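Local coordinates for protein jasmonate-induced oxygenase 2 (Arabidopsis thaliana, PDB 6LSV) that uses iron, 2-oxoglutarate and oxygen to hydroxylate the plant hormone jasmonate to 12-hydroxyjasmonate, releasing succinate and carbon dioxide, at residues W97-F101 with D137-L141. Sequence-based numbering, arbitrary orientation.
Sequences WREFF and DYYFL. With JAA ({(1R,2R)-3-oxo-2-[(2Z)-pent-2-en-1-yl]cyclopentyl}acetic acid), chain D.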
ATOM      1  N   TRP A  97      -8.058  10.004 -10.751  1.00 29.29           N
ATOM      2  CA  TRP A  97      -8.689   8.875 -10.076  1.00 30.39           C
ATOM      3  C   TRP A  97      -9.943   9.310  -9.327  1.00 30.84           C
ATOM      4  O   TRP A  97     -10.952   8.593  -9.330  1.00 29.90           O
ATOM      5  CB  TRP A  97      -7.693   8.200  -9.133  1.00 23.37           C
ATOM      6  CG  TRP A  97      -6.777   7.253  -9.848  1.00 26.95           C
ATOM      7  CD1 TRP A  97      -5.459   7.451 -10.147  1.00 23.44           C
ATOM      8  CD2 TRP A  97      -7.118   5.965 -10.373  1.00 24.33           C
ATOM      9  NE1 TRP A  97      -4.958   6.362 -10.823  1.00 20.86           N
ATOM     10  CE2 TRP A  97      -5.958   5.437 -10.974  1.00 24.36           C
ATOM     11  CE3 TRP A  97      -8.291   5.206 -10.389  1.00 21.60           C
ATOM     12  CZ2 TRP A  97      -5.936   4.183 -11.579  1.00 23.14           C
ATOM     13  CZ3 TRP A  97      -8.267   3.965 -10.994  1.00 25.90           C
ATOM     14  CH2 TRP A  97      -7.099   3.466 -11.582  1.00 23.70           C
ATOM     15  N   ARG A  98      -9.904  10.480  -8.686  1.00 29.02           N
ATOM     16  CA  ARG A  98     -11.107  10.994  -8.038  1.00 32.05           C
ATOM     17  C   ARG A  98     -12.249  11.124  -9.037  1.00 35.38           C
ATOM     18  O   ARG A  98     -13.399  10.797  -8.721  1.00 32.89           O
ATOM     19  CB  ARG A  98     -10.821  12.340  -7.374  1.00 34.54           C
ATOM     20  CG  ARG A  98     -11.993  12.866  -6.560  1.00 34.97           C
ATOM     21  CD  ARG A  98     -11.862  14.352  -6.258  1.00 43.90           C
ATOM     22  NE  ARG A  98     -10.587  14.705  -5.633  1.00 37.93           N
ATOM     23  CZ  ARG A  98     -10.252  14.397  -4.384  1.00 37.30           C
ATOM     24  NH1 ARG A  98     -11.096  13.716  -3.615  1.00 33.44           N
ATOM     25  NH2 ARG A  98      -9.072  14.769  -3.903  1.00 33.89           N
ATOM     26  N   GLU A  99     -11.946  11.593 -10.251  1.00 34.46           N
ATOM     27  CA  GLU A  99     -12.966  11.689 -11.291  1.00 31.49           C
ATOM     28  C   GLU A  99     -13.490  10.311 -11.674  1.00 36.39           C
ATOM     29  O   GLU A  99     -14.693  10.138 -11.909  1.00 34.08           O
ATOM     30  CB  GLU A  99     -12.393  12.412 -12.510  1.00 36.51           C
ATOM     31  CG  GLU A  99     -13.267  12.364 -13.758  1.00 49.63           C
ATOM     32  CD  GLU A  99     -14.567  13.138 -13.600  1.00 67.08           C
ATOM     33  OE1 GLU A  99     -14.536  14.384 -13.707  1.00 66.75           O
ATOM     34  OE2 GLU A  99     -15.620  12.500 -13.376  1.00 58.32           O
ATOM     35  N   PHE A 100     -12.602   9.316 -11.736  1.00 36.03           N
ATOM     36  CA  PHE A 100     -13.034   7.953 -12.028  1.00 36.77           C
ATOM     37  C   PHE A 100     -14.018   7.453 -10.978  1.00 34.04           C
ATOM     38  O   PHE A 100     -15.049   6.857 -11.308  1.00 31.97           O
ATOM     39  CB  PHE A 100     -11.819   7.027 -12.113  1.00 34.89           C
ATOM     40  CG  PHE A 100     -12.173   5.572 -12.237  1.00 35.64           C
ATOM     41  CD1 PHE A 100     -12.558   5.039 -13.458  1.00 32.55           C
ATOM     42  CD2 PHE A 100     -12.121   4.735 -11.133  1.00 32.51           C
ATOM     43  CE1 PHE A 100     -12.887   3.701 -13.575  1.00 30.11           C
ATOM     44  CE2 PHE A 100     -12.448   3.396 -11.244  1.00 35.83           C
ATOM     45  CZ  PHE A 100     -12.830   2.878 -12.467  1.00 31.88           C
ATOM     46  N   PHE A 101     -13.722   7.699  -9.701  1.00 33.02           N
ATOM     47  CA  PHE A 101     -14.587   7.216  -8.635  1.00 31.09           C
ATOM     48  C   PHE A 101     -15.837   8.066  -8.452  1.00 30.30           C
ATOM     49  O   PHE A 101     -16.789   7.607  -7.811  1.00 38.74           O
ATOM     50  CB  PHE A 101     -13.806   7.137  -7.324  1.00 31.16           C
ATOM     51  CG  PHE A 101     -12.860   5.974  -7.258  1.00 34.23           C
ATOM     52  CD1 PHE A 101     -13.343   4.678  -7.149  1.00 30.33           C
ATOM     53  CD2 PHE A 101     -11.487   6.171  -7.319  1.00 29.49           C
ATOM     54  CE1 PHE A 101     -12.477   3.599  -7.093  1.00 24.72           C
ATOM     55  CE2 PHE A 101     -10.614   5.096  -7.262  1.00 26.25           C
ATOM     56  CZ  PHE A 101     -11.111   3.807  -7.151  1.00 30.64           C
ATOM     57  N   ASP A 137     -13.919   1.298  -1.770  1.00 22.69           N
ATOM     58  CA  ASP A 137     -13.731   0.679  -3.070  1.00 22.72           C
ATOM     59  C   ASP A 137     -12.304   0.955  -3.521  1.00 24.26           C
ATOM     60  O   ASP A 137     -11.633   1.851  -2.999  1.00 29.73           O
ATOM     61  CB  ASP A 137     -14.729   1.224  -4.097  1.00 21.57           C
ATOM     62  CG  ASP A 137     -16.173   1.008  -3.681  1.00 26.69           C
ATOM     63  OD1 ASP A 137     -16.461  -0.011  -3.021  1.00 21.95           O
ATOM     64  OD2 ASP A 137     -17.021   1.863  -4.012  1.00 31.85           O
ATOM     65  N   TYR A 138     -11.831   0.183  -4.494  1.00 19.06           N
ATOM     66  CA  TYR A 138     -10.455   0.349  -4.933  1.00 23.50           C
ATOM     67  C   TYR A 138     -10.317  -0.108  -6.377  1.00 23.93           C
ATOM     68  O   TYR A 138     -11.188  -0.787  -6.926  1.00 24.50           O
ATOM     69  CB  TYR A 138      -9.485  -0.421  -4.027  1.00 22.54           C
ATOM     70  CG  TYR A 138      -9.613  -1.923  -4.138  1.00 20.06           C
ATOM     71  CD1 TYR A 138      -8.864  -2.635  -5.065  1.00 17.03           C
ATOM     72  CD2 TYR A 138     -10.486  -2.629  -3.315  1.00 19.28           C
ATOM     73  CE1 TYR A 138      -8.980  -4.005  -5.174  1.00 24.59           C
ATOM     74  CE2 TYR A 138     -10.609  -4.002  -3.416  1.00 15.38           C
ATOM     75  CZ  TYR A 138      -9.854  -4.686  -4.349  1.00 21.92           C
ATOM     76  OH  TYR A 138      -9.967  -6.056  -4.464  1.00 21.53           O
ATOM     77  N   TYR A 139      -9.193   0.277  -6.985  1.00 20.72           N
ATOM     78  CA  TYR A 139      -8.782  -0.215  -8.292  1.00 23.84           C
ATOM     79  C   TYR A 139      -7.368  -0.763  -8.191  1.00 22.45           C
ATOM     80  O   TYR A 139      -6.532  -0.224  -7.465  1.00 26.37           O
ATOM     81  CB  TYR A 139      -8.832   0.880  -9.366  1.00 26.02           C
ATOM     82  CG  TYR A 139      -9.019   0.325 -10.756  1.00 23.39           C
ATOM     83  CD1 TYR A 139      -7.942  -0.175 -11.477  1.00 23.98           C
ATOM     84  CD2 TYR A 139     -10.276   0.280 -11.339  1.00 24.84           C
ATOM     85  CE1 TYR A 139      -8.114  -0.696 -12.747  1.00 30.10           C
ATOM     86  CE2 TYR A 139     -10.458  -0.237 -12.607  1.00 25.22           C
ATOM     87  CZ  TYR A 139      -9.376  -0.723 -13.304  1.00 24.68           C
ATOM     88  OH  TYR A 139      -9.559  -1.239 -14.564  1.00 26.74           O
ATOM     89  N   PHE A 140      -7.101  -1.836  -8.932  1.00 21.21           N
ATOM     90  CA  PHE A 140      -5.799  -2.491  -8.889  1.00 18.65           C
ATOM     91  C   PHE A 140      -5.343  -2.805 -10.307  1.00 24.23           C
ATOM     92  O   PHE A 140      -6.133  -3.292 -11.122  1.00 26.34           O
ATOM     93  CB  PHE A 140      -5.867  -3.769  -8.043  1.00 22.59           C
ATOM     94  CG  PHE A 140      -4.563  -4.505  -7.934  1.00 23.98           C
ATOM     95  CD1 PHE A 140      -3.495  -3.956  -7.243  1.00 19.65           C
ATOM     96  CD2 PHE A 140      -4.411  -5.755  -8.514  1.00 22.68           C
ATOM     97  CE1 PHE A 140      -2.298  -4.641  -7.136  1.00 24.34           C
ATOM     98  CE2 PHE A 140      -3.215  -6.442  -8.413  1.00 23.64           C
ATOM     99  CZ  PHE A 140      -2.158  -5.886  -7.724  1.00 22.45           C
ATOM    100  N   LEU A 141      -4.077  -2.512 -10.601  1.00 22.87           N
ATOM    101  CA  LEU A 141      -3.503  -2.779 -11.912  1.00 20.76           C
ATOM    102  C   LEU A 141      -2.000  -2.963 -11.763  1.00 25.49           C
ATOM    103  O   LEU A 141      -1.394  -2.518 -10.784  1.00 28.42           O
ATOM    104  CB  LEU A 141      -3.815  -1.652 -12.914  1.00 28.09           C
ATOM    105  CG  LEU A 141      -3.316  -0.231 -12.613  1.00 29.57           C
ATOM    106  CD1 LEU A 141      -1.926   0.031 -13.195  1.00 27.37           C
ATOM    107  CD2 LEU A 141      -4.307   0.812 -13.120  1.00 23.58           C
TER
HETATM  108  O01 JAA D 402      -5.323  -5.058  -3.551  1.00 23.38           O
HETATM  109  O02 JAA D 402       0.342  -7.730  -4.670  1.00 22.94           O
HETATM  110  O03 JAA D 402      -0.803  -9.558  -4.402  1.00 28.24           O
HETATM  111  C04 JAA D 402      -2.452  -6.824  -3.791  1.00 26.64           C
HETATM  112  C05 JAA D 402      -3.536  -6.148  -2.784  1.00 25.45           C
HETATM  113  C06 JAA D 402      -3.322  -7.696  -4.735  1.00 23.20           C
HETATM  114  C07 JAA D 402      -4.622  -7.255  -4.579  1.00 22.68           C
HETATM  115  C08 JAA D 402      -4.564  -5.969  -3.563  1.00 24.18           C
HETATM  116  C09 JAA D 402      -3.015  -4.760  -2.206  1.00 26.23           C
HETATM  117  C10 JAA D 402      -1.505  -7.638  -3.098  1.00 20.51           C
HETATM  118  C11 JAA D 402      -2.202  -4.992  -0.931  1.00 27.21           C
HETATM  119  C12 JAA D 402      -0.604  -8.348  -4.114  1.00 23.78           C
HETATM  120  C13 JAA D 402      -2.420  -4.296   0.168  1.00 24.01           C
HETATM  121  C14 JAA D 402      -3.503  -3.222   0.226  1.00 28.82           C
HETATM  122  C15 JAA D 402      -4.410  -3.474   1.430  1.00 26.05           C
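A buried, largely aromatic helix-on-sheet contact packs W97, F100 and F101 of helix 87-102 against Y139 and L141 of strand 137-144, with no hydrogen bond between the two segments. The segment axes pass 10.6 Å apart, a spacing filled by rings. Y139 stands at the centre: W97 CZ3 lies 3.5 Å from Y139 CB and, with CH2, reaches on to the root of the tyrosine ring, the six-membered ring tilted 47° to it. On another part of the same ring, F100 brings CE2 to 3.8 Å from Y139 CD2, its plane nearly perpendicular at 88°. The phenylalanine gets there by holding CG anti to its own N (chi1 173°). At the far end of the tyrosine, its OH hydrogen-bonds to the backbone O of K153. The strand, between strands 120-122 and 204-212, extends the major sheet of the double-stranded beta-helix (jelly-roll) core of 2-oxoglutarate-dependent oxygenases, and its two faces do different work. Facing the helix, L141 CD2 meets the edge of the indole at CZ2, 4.0 Å away, while F101 points the edge of its ring at the backbone, with CZ 4.0 Å from Y139 N. F100 CD2 covers one face of that ring. Facing the substrate, F140 turns one face of its ring to the bound jasmonate, CZ 3.7 Å from C06, which sits toward the rim, and Y138 makes a cation-pi contact with the jasmonate-binding R208.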